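Local coordinates for protein glycerate dehydrogenase/glyoxylate reductase (Thermus thermophilus, PDB 2CUK) that probably reduces glyoxylate and hydroxypyruvate with a nicotinamide cofactor, as a member of the D-isomer specific 2-hydroxyacid dehydrogenase family, at residues Met1-Leu9 / Glu42-Asp53; Leu105-Ala114 / Gly222-Arg230. All blocks are in the same frame, centred on the assembly; numbering follows the deposited sequence.

Contact 1 (Met1-Leu9 / Glu42-Asp53); sequences MRVLVTRTL and EGAVGLIPTVED
Leu-4 pairs with Leu-47 where strands 2-5 and 46-48 run parallel, 15° apart, inside the five-stranded parallel sheet of a flavodoxin-like alpha/beta domain, which in this family is the substrate-binding domain. Leu-4 N donates to Gly-46 O, and Ile-48 N donates to Leu-4 O at 2.9 Å. Val-3, Val-5 and Ile-48 share one face of the sheet, where helix 283-301 packs on Val-3 and Ile-48. Val-5 CG2 lies 4.1 Å from Ile-48 CD1. On the other face the Leu-4 and Leu-47 side chains run alongside each other, with Leu-47 CD1 against Leu-4 CB.

Beyond the strand ends the contact turns polar. Arg-7 can be followed outward. Its CB and CG pass Thr-50 CG2, CG at 3.7 Å. The chain bends at chi2 (-67°), and CZ comes near Thr-50 OG1, which sits over one guanidinium face. NH1 forms a salt bridge to the syn lone pair of Asp-53 OD1 at 2.9 Å and also bonds to Thr-6 O. NH2 rests on Glu-52 CB. Asp-53 OD2 accepts from Thr-50 N and Thr-50 OG1 within the turn of residues 50-53, and from Thr-6 OG1 across the contact. With an alanine in place of Asp-53, the buried Arg-7 would probably lose its charge partner and the turn would be less firmly held. Thr-6 OG1 meets OD2 of Asp-53 from above the carboxylate plane, at 2.5 Å.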
ATOM      1  N   MET A   1      16.633  18.633  38.727  1.00 43.96           N
ATOM      2  CA  MET A   1      16.188  17.311  38.204  1.00 43.16           C
ATOM      3  C   MET A   1      16.473  17.199  36.711  1.00 41.53           C
ATOM      4  O   MET A   1      16.053  18.045  35.921  1.00 41.03           O
ATOM      5  CB  MET A   1      14.691  17.123  38.457  1.00 46.11           C
ATOM      6  CG  MET A   1      14.310  17.075  39.931  1.00 49.56           C
ATOM      7  SD  MET A   1      12.527  16.944  40.178  1.00 54.59           S
ATOM      8  CE  MET A   1      12.332  15.170  40.404  1.00 54.60           C
ATOM      9  N   ARG A   2      17.188  16.147  36.332  1.00 40.09           N
ATOM     10  CA  ARG A   2      17.533  15.927  34.936  1.00 37.99           C
ATOM     11  C   ARG A   2      16.843  14.685  34.383  1.00 36.43           C
ATOM     12  O   ARG A   2      16.687  13.682  35.083  1.00 35.62           O
ATOM     13  CB  ARG A   2      19.052  15.788  34.794  1.00 38.36           C
ATOM     14  CG  ARG A   2      19.541  15.601  33.364  1.00 39.33           C
ATOM     15  CD  ARG A   2      21.059  15.713  33.283  1.00 40.51           C
ATOM     16  NE  ARG A   2      21.735  14.656  34.031  1.00 41.44           N
ATOM     17  CZ  ARG A   2      21.719  13.371  33.691  1.00 42.76           C
ATOM     18  NH1 ARG A   2      21.061  12.974  32.610  1.00 43.99           N
ATOM     19  NH2 ARG A   2      22.361  12.479  34.435  1.00 43.87           N
ATOM     20  N   VAL A   3      16.423  14.768  33.125  1.00 33.99           N
ATOM     21  CA  VAL A   3      15.761  13.658  32.449  1.00 32.48           C
ATOM     22  C   VAL A   3      16.591  13.242  31.239  1.00 30.95           C
ATOM     23  O   VAL A   3      17.043  14.088  30.465  1.00 30.27           O
ATOM     24  CB  VAL A   3      14.341  14.053  31.969  1.00 32.95           C
ATOM     25  CG1 VAL A   3      13.722  12.909  31.166  1.00 32.91           C
ATOM     26  CG2 VAL A   3      13.463  14.386  33.166  1.00 31.05           C
ATOM     27  N   LEU A   4      16.796  11.938  31.084  1.00 29.09           N
ATOM     28  CA  LEU A   4      17.567  11.419  29.965  1.00 28.93           C
ATOM     29  C   LEU A   4      16.676  10.729  28.935  1.00 28.76           C
ATOM     30  O   LEU A   4      15.920   9.813  29.264  1.00 27.90           O
ATOM     31  CB  LEU A   4      18.630  10.436  30.460  1.00 27.89           C
ATOM     32  CG  LEU A   4      19.470   9.752  29.378  1.00 30.41           C
ATOM     33  CD1 LEU A   4      20.207  10.801  28.556  1.00 32.20           C
ATOM     34  CD2 LEU A   4      20.454   8.796  30.022  1.00 31.11           C
ATOM     35  N   VAL A   5      16.767  11.192  27.692  1.00 28.41           N
ATOM     36  CA  VAL A   5      16.004  10.627  26.585  1.00 27.51           C
ATOM     37  C   VAL A   5      17.068  10.013  25.680  1.00 27.65           C
ATOM     38  O   VAL A   5      17.902  10.724  25.119  1.00 26.73           O
ATOM     39  CB  VAL A   5      15.226  11.721  25.825  1.00 28.13           C
ATOM     40  CG1 VAL A   5      14.281  11.084  24.816  1.00 27.54           C
ATOM     41  CG2 VAL A   5      14.453  12.588  26.811  1.00 26.54           C
ATOM     42  N   THR A   6      17.035   8.689  25.552  1.00 26.33           N
ATOM     43  CA  THR A   6      18.025   7.957  24.771  1.00 26.43           C
ATOM     44  C   THR A   6      18.093   8.223  23.270  1.00 25.71           C
ATOM     45  O   THR A   6      19.062   7.829  22.622  1.00 26.77           O
ATOM     46  CB  THR A   6      17.869   6.445  24.986  1.00 26.50           C
ATOM     47  OG1 THR A   6      16.584   6.024  24.509  1.00 24.03           O
ATOM     48  CG2 THR A   6      17.992   6.111  26.474  1.00 27.54           C
ATOM     49  N   ARG A   7      17.079   8.880  22.717  1.00 25.19           N
ATOM     50  CA  ARG A   7      17.062   9.189  21.286  1.00 25.49           C
ATOM     51  C   ARG A   7      16.301  10.482  21.025  1.00 24.77           C
ATOM     52  O   ARG A   7      15.460  10.886  21.827  1.00 24.72           O
ATOM     53  CB  ARG A   7      16.389   8.062  20.494  1.00 24.33           C
ATOM     54  CG  ARG A   7      17.082   6.715  20.557  1.00 23.93           C
ATOM     55  CD  ARG A   7      18.435   6.721  19.857  1.00 23.59           C
ATOM     56  NE  ARG A   7      18.985   5.370  19.783  1.00 25.80           N
ATOM     57  CZ  ARG A   7      19.298   4.630  20.843  1.00 27.11           C
ATOM     58  NH1 ARG A   7      19.127   5.114  22.068  1.00 26.24           N
ATOM     59  NH2 ARG A   7      19.759   3.396  20.681  1.00 26.18           N
ATOM     60  N   THR A   8      16.592  11.129  19.900  1.00 24.80           N
ATOM     61  CA  THR A   8      15.891  12.356  19.545  1.00 23.80           C
ATOM     62  C   THR A   8      14.467  11.973  19.147  1.00 23.91           C
ATOM     63  O   THR A   8      14.250  10.943  18.507  1.00 22.08           O
ATOM     64  CB  THR A   8      16.574  13.075  18.374  1.00 25.09           C
ATOM     65  OG1 THR A   8      16.786  12.149  17.303  1.00 26.55           O
ATOM     66  CG2 THR A   8      17.913  13.649  18.813  1.00 26.70           C
ATOM     67  N   LEU A   9      13.501  12.801  19.528  1.00 22.80           N
ATOM     68  CA  LEU A   9      12.101  12.522  19.234  1.00 24.11           C
ATOM     69  C   LEU A   9      11.474  13.585  18.341  1.00 25.62           C
ATOM     70  O   LEU A   9      11.865  14.751  18.380  1.00 27.50           O
ATOM     71  CB  LEU A   9      11.298  12.432  20.536  1.00 22.31           C
ATOM     72  CG  LEU A   9      11.824  11.501  21.633  1.00 23.46           C
ATOM     73  CD1 LEU A   9      10.896  11.581  22.839  1.00 22.29           C
ATOM     74  CD2 LEU A   9      11.913  10.067  21.116  1.00 21.85           C
ATOM     75  N   GLU A  42      23.393   8.101  35.364  1.00 41.66           N
ATOM     76  CA  GLU A  42      23.670   8.417  36.761  1.00 41.72           C
ATOM     77  C   GLU A  42      23.303   9.867  37.073  1.00 39.98           C
ATOM     78  O   GLU A  42      23.751  10.791  36.396  1.00 39.01           O
ATOM     79  CB  GLU A  42      25.148   8.171  37.077  1.00 43.69           C
ATOM     80  CG  GLU A  42      26.114   8.846  36.117  1.00 47.61           C
ATOM     81  CD  GLU A  42      27.565   8.556  36.449  1.00 49.51           C
ATOM     82  OE1 GLU A  42      28.446   8.913  35.635  1.00 49.10           O
ATOM     83  OE2 GLU A  42      27.825   7.970  37.526  1.00 50.65           O
ATOM     84  N   GLY A  43      22.471  10.053  38.094  1.00 38.97           N
ATOM     85  CA  GLY A  43      22.055  11.389  38.480  1.00 37.74           C
ATOM     86  C   GLY A  43      20.712  11.808  37.908  1.00 37.58           C
ATOM     87  O   GLY A  43      20.143  12.812  38.331  1.00 38.03           O
ATOM     88  N   ALA A  44      20.198  11.039  36.951  1.00 35.94           N
ATOM     89  CA  ALA A  44      18.917  11.355  36.322  1.00 34.91           C
ATOM     90  C   ALA A  44      17.725  10.874  37.143  1.00 33.05           C
ATOM     91  O   ALA A  44      17.725   9.764  37.665  1.00 33.34           O
ATOM     92  CB  ALA A  44      18.860  10.747  34.927  1.00 35.11           C
ATOM     93  N   VAL A  45      16.703  11.715  37.247  1.00 32.95           N
ATOM     94  CA  VAL A  45      15.505  11.363  37.997  1.00 31.96           C
ATOM     95  C   VAL A  45      14.467  10.712  37.082  1.00 31.00           C
ATOM     96  O   VAL A  45      13.593   9.981  37.545  1.00 29.72           O
ATOM     97  CB  VAL A  45      14.882  12.610  38.664  1.00 32.90           C
ATOM     98  CG1 VAL A  45      14.357  13.567  37.604  1.00 31.15           C
ATOM     99  CG2 VAL A  45      13.770  12.191  39.607  1.00 34.08           C
ATOM    100  N   GLY A  46      14.574  10.980  35.781  1.00 30.26           N
ATOM    101  CA  GLY A  46      13.641  10.413  34.821  1.00 29.83           C
ATOM    102  C   GLY A  46      14.347   9.865  33.593  1.00 29.65           C
ATOM    103  O   GLY A  46      15.391  10.378  33.193  1.00 28.46           O
ATOM    104  N   LEU A  47      13.780   8.824  32.990  1.00 29.24           N
ATOM    105  CA  LEU A  47      14.379   8.212  31.805  1.00 27.40           C
ATOM    106  C   LEU A  47      13.337   7.806  30.769  1.00 26.91           C
ATOM    107  O   LEU A  47      12.318   7.204  31.109  1.00 24.22           O
ATOM    108  CB  LEU A  47      15.190   6.973  32.200  1.00 27.70           C
ATOM    109  CG  LEU A  47      15.809   6.166  31.054  1.00 28.31           C
ATOM    110  CD1 LEU A  47      16.949   6.956  30.433  1.00 28.47           C
ATOM    111  CD2 LEU A  47      16.313   4.825  31.567  1.00 28.56           C
ATOM    112  N   ILE A  48      13.601   8.147  29.508  1.00 26.48           N
ATOM    113  CA  ILE A  48      12.713   7.785  28.404  1.00 24.41           C
ATOM    114  C   ILE A  48      13.561   7.019  27.394  1.00 24.13           C
ATOM    115  O   ILE A  48      14.231   7.617  26.552  1.00 23.88           O
ATOM    116  CB  ILE A  48      12.117   9.021  27.703  1.00 25.68           C
ATOM    117  CG1 ILE A  48      11.313   9.853  28.702  1.00 25.37           C
ATOM    118  CG2 ILE A  48      11.222   8.571  26.546  1.00 23.95           C
ATOM    119  CD1 ILE A  48      10.857  11.188  28.162  1.00 25.50           C
ATOM    120  N   PRO A  49      13.553   5.679  27.476  1.00 22.27           N
ATOM    121  CA  PRO A  49      14.326   4.827  26.572  1.00 21.98           C
ATOM    122  C   PRO A  49      13.516   4.345  25.380  1.00 22.24           C
ATOM    123  O   PRO A  49      12.323   4.643  25.267  1.00 20.99           O
ATOM    124  CB  PRO A  49      14.723   3.673  27.475  1.00 21.83           C
ATOM    125  CG  PRO A  49      13.446   3.456  28.244  1.00 21.45           C
ATOM    126  CD  PRO A  49      12.959   4.875  28.561  1.00 21.34           C
ATOM    127  N   THR A  50      14.184   3.600  24.500  1.00 22.47           N
ATOM    128  CA  THR A  50      13.568   3.020  23.311  1.00 23.07           C
ATOM    129  C   THR A  50      13.815   1.516  23.362  1.00 24.27           C
ATOM    130  O   THR A  50      14.513   1.030  24.255  1.00 22.90           O
ATOM    131  CB  THR A  50      14.185   3.568  21.996  1.00 23.93           C
ATOM    132  OG1 THR A  50      15.569   3.200  21.921  1.00 25.42           O
ATOM    133  CG2 THR A  50      14.056   5.081  21.927  1.00 21.36           C
ATOM    134  N   VAL A  51      13.244   0.782  22.411  1.00 24.16           N
ATOM    135  CA  VAL A  51      13.418  -0.665  22.359  1.00 26.17           C
ATOM    136  C   VAL A  51      14.875  -1.068  22.126  1.00 26.94           C
ATOM    137  O   VAL A  51      15.246  -2.221  22.355  1.00 27.43           O
ATOM    138  CB  VAL A  51      12.552  -1.299  21.237  1.00 25.60           C
ATOM    139  CG1 VAL A  51      11.073  -1.130  21.564  1.00 26.41           C
ATOM    140  CG2 VAL A  51      12.879  -0.654  19.895  1.00 25.38           C
ATOM    141  N   GLU A  52      15.696  -0.119  21.682  1.00 27.95           N
ATOM    142  CA  GLU A  52      17.111  -0.380  21.410  1.00 30.46           C
ATOM    143  C   GLU A  52      18.002  -0.214  22.642  1.00 31.03           C
ATOM    144  O   GLU A  52      19.212  -0.437  22.567  1.00 30.98           O
ATOM    145  CB  GLU A  52      17.619   0.557  20.307  1.00 32.31           C
ATOM    146  CG  GLU A  52      16.924   0.404  18.961  1.00 36.30           C
ATOM    147  CD  GLU A  52      17.399  -0.808  18.182  1.00 38.93           C
ATOM    148  OE1 GLU A  52      17.446  -1.914  18.763  1.00 42.04           O
ATOM    149  OE2 GLU A  52      17.718  -0.656  16.983  1.00 38.20           O
ATOM    150  N   ASP A  53      17.412   0.184  23.765  1.00 30.06           N
ATOM    151  CA  ASP A  53      18.170   0.389  24.999  1.00 30.37           C
ATOM    152  C   ASP A  53      17.840  -0.679  26.035  1.00 32.60           C
ATOM    153  O   ASP A  53      16.682  -0.835  26.427  1.00 33.37           O
ATOM    154  CB  ASP A  53      17.858   1.763  25.597  1.00 27.90           C
ATOM    155  CG  ASP A  53      18.030   2.892  24.600  1.00 27.95           C
ATOM    156  OD1 ASP A  53      19.171   3.128  24.146  1.00 24.99           O
ATOM    157  OD2 ASP A  53      17.015   3.546  24.273  1.00 27.02           O
TER

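Contact 2 (Leu105-Ala114 / Gly222-Arg230); sequences LTLALLLAVA and GAILLNTAR
Segment 105-114 of helix 99-114 runs roughly antiparallel to strand 224-227, at 153°, with the two axes 8.9 Å apart at closest approach. This is helix-on-sheet packing in the Rossmann-type nucleotide-binding domain, whose six-stranded parallel sheet includes this strand. Every second residue of segment 222-230 from Ile-224 to Thr-228, with Leu-226 between, points toward the helix.

Ile-224 lies under the C-terminal part of segment 105-114. Its CD1 packs against Val-113 CG1 at 3.9 Å, the two side chains meeting tip to tip. The same methyl also touches CA and CB of Ala-114. Leu-226 stands in the middle. Its CG is anti to the carbonyl carbon (chi1 -59°), and the two methyls that follow lie against the helix backbone at Leu-110. CD1 reaches Leu-110 CB at 3.6 Å, and CD2 lies 3.9 Å from Leu-110 CA. Leu-109 and Thr-228 point in opposing senses and pass alongside, Leu-109 CD1 3.7 Å from Thr-228 CG2.

Other strands of the sheet extend this apolar layer: Leu-110 also packs on Val-196 of the adjacent strand, and Leu-109 and Val-113 on Val-273 of the edge strand 272-274. At the other end the contact becomes polar, with the side chains of Thr-106 and Thr-228 set roughly perpendicular. The Thr-106 hydroxyl is also hydrogen-bonded to the carbonyl of Thr-102 in its own helix. Thr-106 OG1 and Thr-228 OG1 lie 2.9 Å apart.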
ATOM      1  N   LEU A 105       0.383  -0.091   7.875  1.00 15.26           N
ATOM      2  CA  LEU A 105       1.531  -0.631   7.164  1.00 17.10           C
ATOM      3  C   LEU A 105       1.388  -2.129   6.908  1.00 16.38           C
ATOM      4  O   LEU A 105       1.916  -2.678   5.948  1.00 17.16           O
ATOM      5  CB  LEU A 105       2.787  -0.362   7.989  1.00 16.38           C
ATOM      6  CG  LEU A 105       4.054  -0.842   7.276  1.00 20.69           C
ATOM      7  CD1 LEU A 105       4.809   0.298   6.585  1.00 20.71           C
ATOM      8  CD2 LEU A 105       5.053  -1.504   8.227  1.00 18.34           C
ATOM      9  N   THR A 106       0.688  -2.809   7.837  1.00 15.82           N
ATOM     10  CA  THR A 106       0.382  -4.209   7.579  1.00 16.42           C
ATOM     11  C   THR A 106      -0.360  -4.335   6.253  1.00 15.38           C
ATOM     12  O   THR A 106      -0.014  -5.135   5.394  1.00 16.37           O
ATOM     13  CB  THR A 106      -0.475  -4.763   8.723  1.00 15.25           C
ATOM     14  OG1 THR A 106       0.253  -4.657   9.951  1.00 18.03           O
ATOM     15  CG2 THR A 106      -0.797  -6.241   8.465  1.00 18.13           C
ATOM     16  N   LEU A 107      -1.384  -3.507   6.095  1.00 14.03           N
ATOM     17  CA  LEU A 107      -2.153  -3.496   4.859  1.00 14.03           C
ATOM     18  C   LEU A 107      -1.292  -3.063   3.677  1.00 13.86           C
ATOM     19  O   LEU A 107      -1.417  -3.607   2.587  1.00 12.33           O
ATOM     20  CB  LEU A 107      -3.363  -2.564   4.987  1.00 15.77           C
ATOM     21  CG  LEU A 107      -4.682  -3.249   5.359  1.00 15.88           C
ATOM     22  CD1 LEU A 107      -5.106  -4.152   4.216  1.00 19.17           C
ATOM     23  CD2 LEU A 107      -4.524  -4.052   6.646  1.00 15.28           C
ATOM     24  N   ALA A 108      -0.414  -2.089   3.896  1.00 14.13           N
ATOM     25  CA  ALA A 108       0.454  -1.604   2.828  1.00 12.98           C
ATOM     26  C   ALA A 108       1.333  -2.746   2.305  1.00 13.63           C
ATOM     27  O   ALA A 108       1.573  -2.853   1.103  1.00 12.88           O
ATOM     28  CB  ALA A 108       1.322  -0.462   3.340  1.00 12.97           C
ATOM     29  N   LEU A 109       1.807  -3.595   3.215  1.00 13.86           N
ATOM     30  CA  LEU A 109       2.653  -4.730   2.851  1.00 14.47           C
ATOM     31  C   LEU A 109       1.853  -5.806   2.122  1.00 14.50           C
ATOM     32  O   LEU A 109       2.344  -6.423   1.175  1.00 14.14           O
ATOM     33  CB  LEU A 109       3.319  -5.326   4.102  1.00 14.10           C
ATOM     34  CG  LEU A 109       4.467  -4.517   4.722  1.00 17.15           C
ATOM     35  CD1 LEU A 109       4.927  -5.169   6.028  1.00 13.65           C
ATOM     36  CD2 LEU A 109       5.623  -4.433   3.730  1.00 15.96           C
ATOM     37  N   LEU A 110       0.620  -6.035   2.560  1.00 15.95           N
ATOM     38  CA  LEU A 110      -0.225  -7.027   1.902  1.00 15.37           C
ATOM     39  C   LEU A 110      -0.415  -6.610   0.443  1.00 15.96           C
ATOM     40  O   LEU A 110      -0.239  -7.413  -0.473  1.00 13.97           O
ATOM     41  CB  LEU A 110      -1.586  -7.123   2.601  1.00 17.00           C
ATOM     42  CG  LEU A 110      -2.691  -7.888   1.858  1.00 19.02           C
ATOM     43  CD1 LEU A 110      -2.193  -9.262   1.433  1.00 22.03           C
ATOM     44  CD2 LEU A 110      -3.908  -8.015   2.751  1.00 19.94           C
ATOM     45  N   LEU A 111      -0.765  -5.343   0.235  1.00 14.47           N
ATOM     46  CA  LEU A 111      -0.981  -4.817  -1.109  1.00 13.96           C
ATOM     47  C   LEU A 111       0.323  -4.757  -1.892  1.00 13.74           C
ATOM     48  O   LEU A 111       0.338  -5.008  -3.097  1.00 15.60           O
ATOM     49  CB  LEU A 111      -1.612  -3.426  -1.036  1.00 13.44           C
ATOM     50  CG  LEU A 111      -3.064  -3.384  -0.550  1.00 15.72           C
ATOM     51  CD1 LEU A 111      -3.471  -1.952  -0.216  1.00 15.69           C
ATOM     52  CD2 LEU A 111      -3.963  -3.963  -1.637  1.00 16.28           C
ATOM     53  N   ALA A 112       1.417  -4.432  -1.208  1.00 12.61           N
ATOM     54  CA  ALA A 112       2.715  -4.354  -1.864  1.00 13.79           C
ATOM     55  C   ALA A 112       3.087  -5.704  -2.476  1.00 13.69           C
ATOM     56  O   ALA A 112       3.582  -5.768  -3.595  1.00 14.66           O
ATOM     57  CB  ALA A 112       3.778  -3.929  -0.869  1.00 14.92           C
ATOM     58  N   VAL A 113       2.849  -6.774  -1.724  1.00 13.07           N
ATOM     59  CA  VAL A 113       3.154  -8.131  -2.165  1.00 12.62           C
ATOM     60  C   VAL A 113       2.116  -8.659  -3.153  1.00 13.70           C
ATOM     61  O   VAL A 113       2.459  -9.100  -4.248  1.00 13.42           O
ATOM     62  CB  VAL A 113       3.222  -9.107  -0.959  1.00 13.08           C
ATOM     63  CG1 VAL A 113       3.388 -10.548  -1.446  1.00 11.97           C
ATOM     64  CG2 VAL A 113       4.376  -8.730  -0.051  1.00 11.98           C
ATOM     65  N   ALA A 114       0.847  -8.598  -2.762  1.00 11.90           N
ATOM     66  CA  ALA A 114      -0.243  -9.115  -3.576  1.00 13.85           C
ATOM     67  C   ALA A 114      -0.245  -8.516  -4.988  1.00 14.23           C
ATOM     68  O   ALA A 114      -0.473  -9.192  -5.983  1.00 14.37           O
ATOM     69  CB  ALA A 114      -1.560  -8.793  -2.871  1.00 11.80           C
ATOM     70  N   GLY A 222       0.905 -20.706  -2.807  1.00 14.27           N
ATOM     71  CA  GLY A 222       0.337 -19.488  -3.352  1.00 14.64           C
ATOM     72  C   GLY A 222      -0.179 -18.550  -2.270  1.00 14.80           C
ATOM     73  O   GLY A 222      -0.852 -17.564  -2.570  1.00 16.14           O
ATOM     74  N   ALA A 223       0.132 -18.852  -1.011  1.00 14.27           N
ATOM     75  CA  ALA A 223      -0.301 -18.017   0.107  1.00 14.99           C
ATOM     76  C   ALA A 223       0.713 -16.904   0.369  1.00 14.05           C
ATOM     77  O   ALA A 223       1.840 -16.962  -0.109  1.00 13.20           O
ATOM     78  CB  ALA A 223      -0.470 -18.864   1.366  1.00 14.98           C
ATOM     79  N   ILE A 224       0.293 -15.893   1.124  1.00 13.18           N
ATOM     80  CA  ILE A 224       1.156 -14.773   1.480  1.00 12.91           C
ATOM     81  C   ILE A 224       1.310 -14.707   3.000  1.00 14.06           C
ATOM     82  O   ILE A 224       0.337 -14.872   3.734  1.00 13.36           O
ATOM     83  CB  ILE A 224       0.562 -13.420   1.026  1.00 12.66           C
ATOM     84  CG1 ILE A 224       0.500 -13.351  -0.502  1.00 12.94           C
ATOM     85  CG2 ILE A 224       1.411 -12.274   1.584  1.00 10.30           C
ATOM     86  CD1 ILE A 224      -0.213 -12.108  -1.023  1.00 14.20           C
ATOM     87  N   LEU A 225       2.534 -14.469   3.461  1.00 12.81           N
ATOM     88  CA  LEU A 225       2.807 -14.342   4.889  1.00 14.39           C
ATOM     89  C   LEU A 225       3.158 -12.896   5.219  1.00 13.40           C
ATOM     90  O   LEU A 225       3.980 -12.281   4.542  1.00 13.79           O
ATOM     91  CB  LEU A 225       3.980 -15.232   5.305  1.00 13.82           C
ATOM     92  CG  LEU A 225       4.451 -15.025   6.751  1.00 16.29           C
ATOM     93  CD1 LEU A 225       3.396 -15.544   7.725  1.00 18.23           C
ATOM     94  CD2 LEU A 225       5.771 -15.748   6.971  1.00 17.81           C
ATOM     95  N   LEU A 226       2.539 -12.363   6.267  1.00 14.10           N
ATOM     96  CA  LEU A 226       2.802 -10.996   6.699  1.00 14.59           C
ATOM     97  C   LEU A 226       3.237 -10.992   8.164  1.00 15.96           C
ATOM     98  O   LEU A 226       2.661 -11.699   8.994  1.00 16.29           O
ATOM     99  CB  LEU A 226       1.540 -10.136   6.551  1.00 15.79           C
ATOM    100  CG  LEU A 226       0.896  -9.999   5.167  1.00 16.79           C
ATOM    101  CD1 LEU A 226      -0.376  -9.173   5.283  1.00 16.53           C
ATOM    102  CD2 LEU A 226       1.876  -9.344   4.197  1.00 14.05           C
ATOM    103  N   ASN A 227       4.262 -10.212   8.483  1.00 14.62           N
ATOM    104  CA  ASN A 227       4.713 -10.116   9.868  1.00 14.91           C
ATOM    105  C   ASN A 227       5.184  -8.711  10.213  1.00 15.57           C
ATOM    106  O   ASN A 227       6.247  -8.272   9.774  1.00 15.33           O
ATOM    107  CB  ASN A 227       5.838 -11.116  10.161  1.00 15.17           C
ATOM    108  CG  ASN A 227       6.258 -11.104  11.627  1.00 15.63           C
ATOM    109  OD1 ASN A 227       5.489 -10.693  12.499  1.00 16.41           O
ATOM    110  ND2 ASN A 227       7.472 -11.567  11.905  1.00 18.63           N
ATOM    111  N   THR A 228       4.374  -8.001  10.992  1.00 17.52           N
ATOM    112  CA  THR A 228       4.721  -6.654  11.425  1.00 17.33           C
ATOM    113  C   THR A 228       4.812  -6.641  12.955  1.00 19.13           C
ATOM    114  O   THR A 228       4.885  -5.578  13.573  1.00 18.24           O
ATOM    115  CB  THR A 228       3.665  -5.621  10.972  1.00 17.28           C
ATOM    116  OG1 THR A 228       2.378  -5.979  11.496  1.00 17.02           O
ATOM    117  CG2 THR A 228       3.597  -5.562   9.445  1.00 14.88           C
ATOM    118  N   ALA A 229       4.822  -7.835  13.551  1.00 19.47           N
ATOM    119  CA  ALA A 229       4.893  -7.991  15.008  1.00 20.20           C
ATOM    120  C   ALA A 229       6.319  -8.132  15.553  1.00 21.23           C
ATOM    121  O   ALA A 229       6.951  -7.142  15.906  1.00 20.68           O
ATOM    122  CB  ALA A 229       4.051  -9.193  15.438  1.00 22.17           C
ATOM    123  N   ARG A 230       6.817  -9.364  15.637  1.00 21.05           N
ATOM    124  CA  ARG A 230       8.169  -9.607  16.142  1.00 21.58           C
ATOM    125  C   ARG A 230       8.915 -10.538  15.193  1.00 20.32           C
ATOM    126  O   ARG A 230       8.402 -11.588  14.815  1.00 20.89           O
ATOM    127  CB  ARG A 230       8.126 -10.230  17.544  1.00 22.55           C
ATOM    128  CG  ARG A 230       7.488  -9.359  18.621  1.00 25.43           C
ATOM    129  CD  ARG A 230       8.266  -8.066  18.833  1.00 29.59           C
ATOM    130  NE  ARG A 230       9.627  -8.299  19.316  1.00 32.07           N
ATOM    131  CZ  ARG A 230       9.934  -8.640  20.564  1.00 33.48           C
ATOM    132  NH1 ARG A 230       8.977  -8.791  21.470  1.00 33.50           N
ATOM    133  NH2 ARG A 230      11.201  -8.825  20.912  1.00 35.89           N
TER

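The contacts follow one another along the chain, both halves of contact 1 preceding both halves of contact 2. Their centres are 34 Å apart, on opposite sides of the chain's centre, and their nearest atoms are about 8 Å apart. Contact 1 joins two neighbouring strands of the five-stranded sheet. Contact 2 seats a helix on the separate six-stranded sheet. The contacts therefore lie in the two lobes of the chain, consistent with the substrate-binding and cofactor-binding domains of this family. Helix 283-301 follows the last strand of the larger sheet and returns to pack on contact 1. Both contacts also reach the second subunit: Glu-52 bonds to its Trp-132, and Ala-108 packs on its Leu-111.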